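Local coordinates for MHP1 (Microbacterium liquefaciens, PDB 2JLN), which carries 5-aryl-substituted hydantoins, such as 5-indolylmethyl and 5-benzyl hydantoin, across the membrane in a sodium-dependent manner, at residues C69-S81 / D249-V261. Sequence-based numbering, arbitrary orientation.
Sequences CTIAVILLFFTQS and DARYATAQWLGMV. With HG (mercury (II) ion), chain C.
Trp257 reaches Thr70 because chi1 of -170° sets its CG opposite the backbone N, while OG1 of Thr70, turned to the side of the Thr70 backbone N, can meet both the indole and the carbonyl of Ala66, to which it is also hydrogen-bonded. NE1 of Trp257 donates to OG1 of Thr70 over 2.9 Å, almost straight at 168° and close to the ring plane, so the bond also fixes the turn of the indole. Val73 lies in the middle of the contact, CG1 resting 3.9 Å from CB of Ala253 and CG2 against the CB and ring edge of Trp257. The two helices, 58-79 and 242-278, are transmembrane helices 2 and 7 of this permease of the APC clan; their segments 69-79 and 249-261 run roughly antiparallel, the axes 9.2 Å apart at closest approach. At one end, SG of Cys69 holds the mercury ion at 2.2 Å, a site completed by Trp220, and the methyl CE of Met260 lies beside that sulfur. Further along, Phe77 turns CE2, at its ring edge, to the backbone N of Ala250, and CB of Asp249 lies 3.7 Å from CE2 of Phe77, obliquely to the ring. On the other flank of Ala253, the side chains of Gln80 and Gln256 run alongside one another, pointing opposite ways; NE2 of Gln80 gives OE1 of Gln256 a bent bond of 3.1 Å, tilted from both amide planes. OG of Ser81 donates to OD2 of Asp249 on its syn side at 2.7 Å. An alanine in place of Asp249 is likely to leave the Ser81 hydroxyl without this acceptor and free to turn.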
ATOM      1  N   CYS A  69      -0.992  13.441   1.470  1.00 64.20           N
ATOM      2  CA  CYS A  69      -1.866  12.692   0.554  1.00 63.99           C
ATOM      3  C   CYS A  69      -1.589  12.979  -0.923  1.00 62.24           C
ATOM      4  O   CYS A  69      -1.616  12.079  -1.767  1.00 62.35           O
ATOM      5  CB  CYS A  69      -3.339  12.987   0.860  1.00 60.50           C
ATOM      6  SG  CYS A  69      -4.020  11.839   2.056  1.00 69.16           S
ATOM      7  N   THR A  70      -1.325  14.245  -1.214  1.00 63.09           N
ATOM      8  CA  THR A  70      -1.107  14.720  -2.568  1.00 61.65           C
ATOM      9  C   THR A  70       0.234  14.280  -3.162  1.00 59.17           C
ATOM     10  O   THR A  70       0.302  13.944  -4.329  1.00 62.44           O
ATOM     11  CB  THR A  70      -1.245  16.259  -2.620  1.00 62.89           C
ATOM     12  OG1 THR A  70      -2.621  16.611  -2.407  1.00 60.28           O
ATOM     13  CG2 THR A  70      -0.781  16.800  -3.967  1.00 60.93           C
ATOM     14  N   ILE A  71       1.299  14.280  -2.376  1.00 60.21           N
ATOM     15  CA  ILE A  71       2.588  13.795  -2.871  1.00 60.75           C
ATOM     16  C   ILE A  71       2.491  12.298  -3.200  1.00 62.26           C
ATOM     17  O   ILE A  71       3.115  11.826  -4.162  1.00 60.63           O
ATOM     18  CB  ILE A  71       3.738  14.073  -1.852  1.00 59.22           C
ATOM     19  CG1 ILE A  71       4.198  15.524  -1.973  1.00 58.88           C
ATOM     20  CG2 ILE A  71       4.919  13.133  -2.049  1.00 50.25           C
ATOM     21  CD1 ILE A  71       4.661  16.111  -0.660  1.00 60.81           C
ATOM     22  N   ALA A  72       1.692  11.564  -2.412  1.00 60.13           N
ATOM     23  CA  ALA A  72       1.488  10.130  -2.625  1.00 54.51           C
ATOM     24  C   ALA A  72       0.882   9.858  -3.993  1.00 56.02           C
ATOM     25  O   ALA A  72       1.359   8.980  -4.687  1.00 59.12           O
ATOM     26  CB  ALA A  72       0.635   9.532  -1.542  1.00 55.92           C
ATOM     27  N   VAL A  73      -0.153  10.608  -4.379  1.00 55.75           N
ATOM     28  CA  VAL A  73      -0.752  10.541  -5.728  1.00 53.81           C
ATOM     29  C   VAL A  73       0.147  10.890  -6.958  1.00 55.76           C
ATOM     30  O   VAL A  73       0.166  10.144  -7.931  1.00 53.77           O
ATOM     31  CB  VAL A  73      -1.996  11.394  -5.792  1.00 52.66           C
ATOM     32  CG1 VAL A  73      -2.337  11.663  -7.223  1.00 50.40           C
ATOM     33  CG2 VAL A  73      -3.133  10.693  -5.061  1.00 55.98           C
ATOM     34  N   ILE A  74       0.872  12.009  -6.924  1.00 54.03           N
ATOM     35  CA  ILE A  74       1.936  12.264  -7.905  1.00 53.00           C
ATOM     36  C   ILE A  74       2.896  11.085  -8.093  1.00 54.19           C
ATOM     37  O   ILE A  74       3.384  10.878  -9.189  1.00 57.50           O
ATOM     38  CB  ILE A  74       2.801  13.503  -7.530  1.00 57.65           C
ATOM     39  CG1 ILE A  74       1.981  14.796  -7.668  1.00 57.44           C
ATOM     40  CG2 ILE A  74       4.109  13.555  -8.372  1.00 47.26           C
ATOM     41  CD1 ILE A  74       2.441  15.933  -6.766  1.00 48.30           C
ATOM     42  N   LEU A  75       3.199  10.338  -7.036  1.00 53.31           N
ATOM     43  CA  LEU A  75       4.035   9.140  -7.164  1.00 53.15           C
ATOM     44  C   LEU A  75       3.274   7.990  -7.820  1.00 57.84           C
ATOM     45  O   LEU A  75       3.857   7.222  -8.599  1.00 56.86           O
ATOM     46  CB  LEU A  75       4.545   8.668  -5.801  1.00 57.85           C
ATOM     47  CG  LEU A  75       5.931   9.144  -5.362  1.00 64.21           C
ATOM     48  CD1 LEU A  75       6.270   8.659  -3.942  1.00 65.99           C
ATOM     49  CD2 LEU A  75       6.983   8.664  -6.353  1.00 61.85           C
ATOM     50  N   LEU A  76       1.977   7.877  -7.493  1.00 58.02           N
ATOM     51  CA  LEU A  76       1.081   6.849  -8.035  1.00 53.89           C
ATOM     52  C   LEU A  76       0.894   7.012  -9.538  1.00 55.48           C
ATOM     53  O   LEU A  76       1.005   6.039 -10.284  1.00 57.61           O
ATOM     54  CB  LEU A  76      -0.272   6.868  -7.319  1.00 53.39           C
ATOM     55  CG  LEU A  76      -0.226   6.249  -5.913  1.00 56.06           C
ATOM     56  CD1 LEU A  76      -1.439   6.573  -5.073  1.00 56.07           C
ATOM     57  CD2 LEU A  76      -0.069   4.770  -6.012  1.00 55.24           C
ATOM     58  N   PHE A  77       0.634   8.242  -9.976  1.00 53.94           N
ATOM     59  CA  PHE A  77       0.578   8.573 -11.395  1.00 53.06           C
ATOM     60  C   PHE A  77       1.708   7.895 -12.180  1.00 55.95           C
ATOM     61  O   PHE A  77       1.487   7.460 -13.306  1.00 57.50           O
ATOM     62  CB  PHE A  77       0.640  10.090 -11.569  1.00 51.91           C
ATOM     63  CG  PHE A  77       0.577  10.560 -13.003  1.00 56.27           C
ATOM     64  CD1 PHE A  77       1.735  10.896 -13.690  1.00 56.77           C
ATOM     65  CD2 PHE A  77      -0.641  10.710 -13.653  1.00 60.64           C
ATOM     66  CE1 PHE A  77       1.680  11.350 -15.013  1.00 56.60           C
ATOM     67  CE2 PHE A  77      -0.708  11.168 -14.974  1.00 59.95           C
ATOM     68  CZ  PHE A  77       0.454  11.488 -15.651  1.00 57.45           C
ATOM     69  N   PHE A  78       2.899   7.783 -11.590  1.00 50.65           N
ATOM     70  CA  PHE A  78       4.039   7.180 -12.287  1.00 52.31           C
ATOM     71  C   PHE A  78       4.238   5.667 -12.035  1.00 55.87           C
ATOM     72  O   PHE A  78       4.511   4.906 -12.966  1.00 58.19           O
ATOM     73  CB  PHE A  78       5.346   7.935 -11.994  1.00 49.96           C
ATOM     74  CG  PHE A  78       5.384   9.311 -12.557  1.00 49.80           C
ATOM     75  CD1 PHE A  78       5.332  10.420 -11.728  1.00 54.00           C
ATOM     76  CD2 PHE A  78       5.465   9.513 -13.912  1.00 51.04           C
ATOM     77  CE1 PHE A  78       5.368  11.726 -12.248  1.00 52.68           C
ATOM     78  CE2 PHE A  78       5.498  10.818 -14.441  1.00 55.16           C
ATOM     79  CZ  PHE A  78       5.447  11.923 -13.603  1.00 50.54           C
ATOM     80  N   THR A  79       4.118   5.215 -10.792  1.00 55.70           N
ATOM     81  CA  THR A  79       4.390   3.808 -10.499  1.00 50.48           C
ATOM     82  C   THR A  79       3.265   2.869 -10.942  1.00 53.39           C
ATOM     83  O   THR A  79       3.441   1.655 -10.932  1.00 52.39           O
ATOM     84  CB  THR A  79       4.648   3.590  -9.010  1.00 48.62           C
ATOM     85  OG1 THR A  79       3.424   3.760  -8.293  1.00 48.58           O
ATOM     86  CG2 THR A  79       5.671   4.580  -8.503  1.00 42.97           C
ATOM     87  N   GLN A  80       2.112   3.414 -11.326  1.00 53.26           N
ATOM     88  CA  GLN A  80       0.951   2.576 -11.631  1.00 52.07           C
ATOM     89  C   GLN A  80       0.735   2.424 -13.133  1.00 54.82           C
ATOM     90  O   GLN A  80      -0.116   1.628 -13.572  1.00 52.06           O
ATOM     91  CB  GLN A  80      -0.320   3.197 -11.057  1.00 50.75           C
ATOM     92  CG  GLN A  80      -0.742   4.422 -11.858  1.00 55.01           C
ATOM     93  CD  GLN A  80      -2.106   4.984 -11.479  1.00 59.86           C
ATOM     94  OE1 GLN A  80      -2.711   5.755 -12.255  1.00 60.29           O
ATOM     95  NE2 GLN A  80      -2.604   4.609 -10.289  1.00 53.06           N
ATOM     96  N   SER A  81       1.473   3.197 -13.926  1.00 55.09           N
ATOM     97  CA  SER A  81       1.080   3.385 -15.323  1.00 53.05           C
ATOM     98  C   SER A  81       1.278   2.145 -16.200  1.00 52.70           C
ATOM     99  O   SER A  81       0.481   1.904 -17.107  1.00 52.54           O
ATOM    100  CB  SER A  81       1.780   4.588 -15.936  1.00 52.42           C
ATOM    101  OG  SER A  81       1.457   4.656 -17.302  1.00 58.78           O
ATOM    102  N   ASP A 249      -4.141   7.620 -17.280  1.00 58.76           N
ATOM    103  CA  ASP A 249      -3.330   7.725 -16.077  1.00 61.02           C
ATOM    104  C   ASP A 249      -3.798   8.817 -15.110  1.00 60.12           C
ATOM    105  O   ASP A 249      -3.841   8.594 -13.906  1.00 59.56           O
ATOM    106  CB  ASP A 249      -1.876   7.999 -16.436  1.00 66.00           C
ATOM    107  CG  ASP A 249      -1.143   6.757 -16.928  1.00 71.86           C
ATOM    108  OD1 ASP A 249      -1.677   5.636 -16.740  1.00 69.72           O
ATOM    109  OD2 ASP A 249      -0.021   6.916 -17.496  1.00 75.59           O
ATOM    110  N   ALA A 250      -4.124   9.995 -15.634  1.00 61.61           N
ATOM    111  CA  ALA A 250      -4.520  11.142 -14.805  1.00 57.72           C
ATOM    112  C   ALA A 250      -5.903  10.977 -14.165  1.00 58.71           C
ATOM    113  O   ALA A 250      -6.129  11.397 -13.033  1.00 56.94           O
ATOM    114  CB  ALA A 250      -4.476  12.407 -15.617  1.00 50.35           C
ATOM    115  N   ARG A 251      -6.832  10.376 -14.899  1.00 62.26           N
ATOM    116  CA  ARG A 251      -8.181  10.133 -14.398  1.00 60.34           C
ATOM    117  C   ARG A 251      -8.182   9.142 -13.241  1.00 59.30           C
ATOM    118  O   ARG A 251      -8.949   9.298 -12.309  1.00 62.08           O
ATOM    119  CB  ARG A 251      -9.060   9.605 -15.525  1.00 65.83           C
ATOM    120  CG  ARG A 251     -10.556   9.653 -15.255  1.00 70.72           C
ATOM    121  CD  ARG A 251     -11.326   9.827 -16.587  1.00 75.08           C
ATOM    122  NE  ARG A 251     -10.617   9.200 -17.713  1.00 79.77           N
ATOM    123  CZ  ARG A 251     -10.972   9.323 -18.992  1.00 77.35           C
ATOM    124  NH1 ARG A 251     -12.038  10.063 -19.309  1.00 78.56           N
ATOM    125  NH2 ARG A 251     -10.261   8.714 -19.949  1.00 65.27           N
ATOM    126  N   TYR A 252      -7.328   8.124 -13.304  1.00 57.17           N
ATOM    127  CA  TYR A 252      -7.133   7.195 -12.184  1.00 56.52           C
ATOM    128  C   TYR A 252      -6.447   7.824 -10.929  1.00 58.53           C
ATOM    129  O   TYR A 252      -6.928   7.678  -9.793  1.00 53.57           O
ATOM    130  CB  TYR A 252      -6.386   5.931 -12.666  1.00 56.33           C
ATOM    131  CG  TYR A 252      -7.319   4.933 -13.314  1.00 55.70           C
ATOM    132  CD1 TYR A 252      -7.235   4.631 -14.681  1.00 52.12           C
ATOM    133  CD2 TYR A 252      -8.322   4.330 -12.561  1.00 52.16           C
ATOM    134  CE1 TYR A 252      -8.107   3.751 -15.258  1.00 47.35           C
ATOM    135  CE2 TYR A 252      -9.200   3.460 -13.128  1.00 52.16           C
ATOM    136  CZ  TYR A 252      -9.096   3.166 -14.470  1.00 53.12           C
ATOM    137  OH  TYR A 252     -10.002   2.264 -14.994  1.00 55.41           O
ATOM    138  N   ALA A 253      -5.323   8.511 -11.139  1.00 57.92           N
ATOM    139  CA  ALA A 253      -4.684   9.255 -10.062  1.00 54.52           C
ATOM    140  C   ALA A 253      -5.668  10.230  -9.418  1.00 55.80           C
ATOM    141  O   ALA A 253      -5.659  10.395  -8.207  1.00 59.68           O
ATOM    142  CB  ALA A 253      -3.451   9.989 -10.555  1.00 51.55           C
ATOM    143  N   THR A 254      -6.516  10.879 -10.210  1.00 55.07           N
ATOM    144  CA  THR A 254      -7.504  11.792  -9.632  1.00 57.65           C
ATOM    145  C   THR A 254      -8.533  11.041  -8.779  1.00 56.68           C
ATOM    146  O   THR A 254      -8.968  11.544  -7.734  1.00 56.74           O
ATOM    147  CB  THR A 254      -8.236  12.674 -10.689  1.00 55.56           C
ATOM    148  OG1 THR A 254      -7.304  13.578 -11.289  1.00 49.53           O
ATOM    149  CG2 THR A 254      -9.339  13.483 -10.027  1.00 48.13           C
ATOM    150  N   ALA A 255      -8.915   9.843  -9.209  1.00 53.15           N
ATOM    151  CA  ALA A 255      -9.917   9.082  -8.467  1.00 54.94           C
ATOM    152  C   ALA A 255      -9.378   8.611  -7.110  1.00 59.43           C
ATOM    153  O   ALA A 255     -10.147   8.471  -6.141  1.00 58.72           O
ATOM    154  CB  ALA A 255     -10.443   7.904  -9.283  1.00 50.30           C
ATOM    155  N   GLN A 256      -8.068   8.371  -7.036  1.00 54.28           N
ATOM    156  CA  GLN A 256      -7.483   7.916  -5.789  1.00 53.12           C
ATOM    157  C   GLN A 256      -7.369   9.086  -4.830  1.00 58.22           C
ATOM    158  O   GLN A 256      -7.481   8.931  -3.616  1.00 59.43           O
ATOM    159  CB  GLN A 256      -6.140   7.271  -6.048  1.00 54.66           C
ATOM    160  CG  GLN A 256      -6.293   6.023  -6.866  1.00 58.11           C
ATOM    161  CD  GLN A 256      -4.998   5.498  -7.447  1.00 59.68           C
ATOM    162  OE1 GLN A 256      -4.328   6.176  -8.230  1.00 61.47           O
ATOM    163  NE2 GLN A 256      -4.662   4.257  -7.103  1.00 60.18           N
ATOM    164  N   TRP A 257      -7.186  10.274  -5.389  1.00 59.75           N
ATOM    165  CA  TRP A 257      -7.077  11.476  -4.588  1.00 57.74           C
ATOM    166  C   TRP A 257      -8.407  11.823  -3.911  1.00 57.64           C
ATOM    167  O   TRP A 257      -8.428  12.148  -2.732  1.00 60.49           O
ATOM    168  CB  TRP A 257      -6.549  12.646  -5.433  1.00 55.58           C
ATOM    169  CG  TRP A 257      -6.175  13.877  -4.624  1.00 58.23           C
ATOM    170  CD1 TRP A 257      -4.945  14.179  -4.096  1.00 60.50           C
ATOM    171  CD2 TRP A 257      -7.039  14.960  -4.263  1.00 56.01           C
ATOM    172  NE1 TRP A 257      -4.996  15.382  -3.427  1.00 58.85           N
ATOM    173  CE2 TRP A 257      -6.269  15.882  -3.517  1.00 58.68           C
ATOM    174  CE3 TRP A 257      -8.387  15.245  -4.506  1.00 55.95           C
ATOM    175  CZ2 TRP A 257      -6.806  17.066  -3.006  1.00 57.72           C
ATOM    176  CZ3 TRP A 257      -8.918  16.420  -4.006  1.00 58.72           C
ATOM    177  CH2 TRP A 257      -8.126  17.319  -3.261  1.00 58.41           C
ATOM    178  N   LEU A 258      -9.515  11.761  -4.639  1.00 55.93           N
ATOM    179  CA  LEU A 258     -10.798  12.153  -4.053  1.00 53.44           C
ATOM    180  C   LEU A 258     -11.256  11.079  -3.106  1.00 54.38           C
ATOM    181  O   LEU A 258     -12.195  11.272  -2.358  1.00 54.28           O
ATOM    182  CB  LEU A 258     -11.863  12.376  -5.127  1.00 53.27           C
ATOM    183  CG  LEU A 258     -11.682  13.616  -6.008  1.00 54.09           C
ATOM    184  CD1 LEU A 258     -11.952  13.289  -7.476  1.00 51.27           C
ATOM    185  CD2 LEU A 258     -12.554  14.755  -5.537  1.00 45.67           C
ATOM    186  N   GLY A 259     -10.590   9.930  -3.148  1.00 57.37           N
ATOM    187  CA  GLY A 259     -10.915   8.837  -2.247  1.00 55.37           C
ATOM    188  C   GLY A 259     -10.165   8.892  -0.918  1.00 60.33           C
ATOM    189  O   GLY A 259     -10.766   8.665   0.140  1.00 59.61           O
ATOM    190  N   MET A 260      -8.863   9.212  -0.976  1.00 61.64           N
ATOM    191  CA  MET A 260      -7.970   9.152   0.187  1.00 57.85           C
ATOM    192  C   MET A 260      -7.850  10.451   1.017  1.00 57.03           C
ATOM    193  O   MET A 260      -7.583  10.407   2.211  1.00 56.76           O
ATOM    194  CB  MET A 260      -6.594   8.620  -0.228  1.00 58.52           C
ATOM    195  CG  MET A 260      -5.842   9.466  -1.256  1.00 65.10           C
ATOM    196  SD  MET A 260      -4.107   8.925  -1.524  1.00 73.71           S
ATOM    197  CE  MET A 260      -3.456   9.216   0.119  1.00 68.81           C
ATOM    198  N   VAL A 261      -8.053  11.601   0.395  1.00 59.02           N
ATOM    199  CA  VAL A 261      -8.010  12.879   1.118  1.00 56.78           C
ATOM    200  C   VAL A 261      -9.171  13.036   2.130  1.00 58.07           C
ATOM    201  O   VAL A 261      -8.928  12.986   3.342  1.00 58.09           O
ATOM    202  CB  VAL A 261      -7.909  14.097   0.149  1.00 54.52           C
ATOM    203  CG1 VAL A 261      -8.030  15.377   0.888  1.00 50.20           C
ATOM    204  CG2 VAL A 261      -6.603  14.062  -0.602  1.00 57.78           C
TER
HETATM  205 HG    HG C1472      -2.606  10.589   3.220  0.50112.14          HG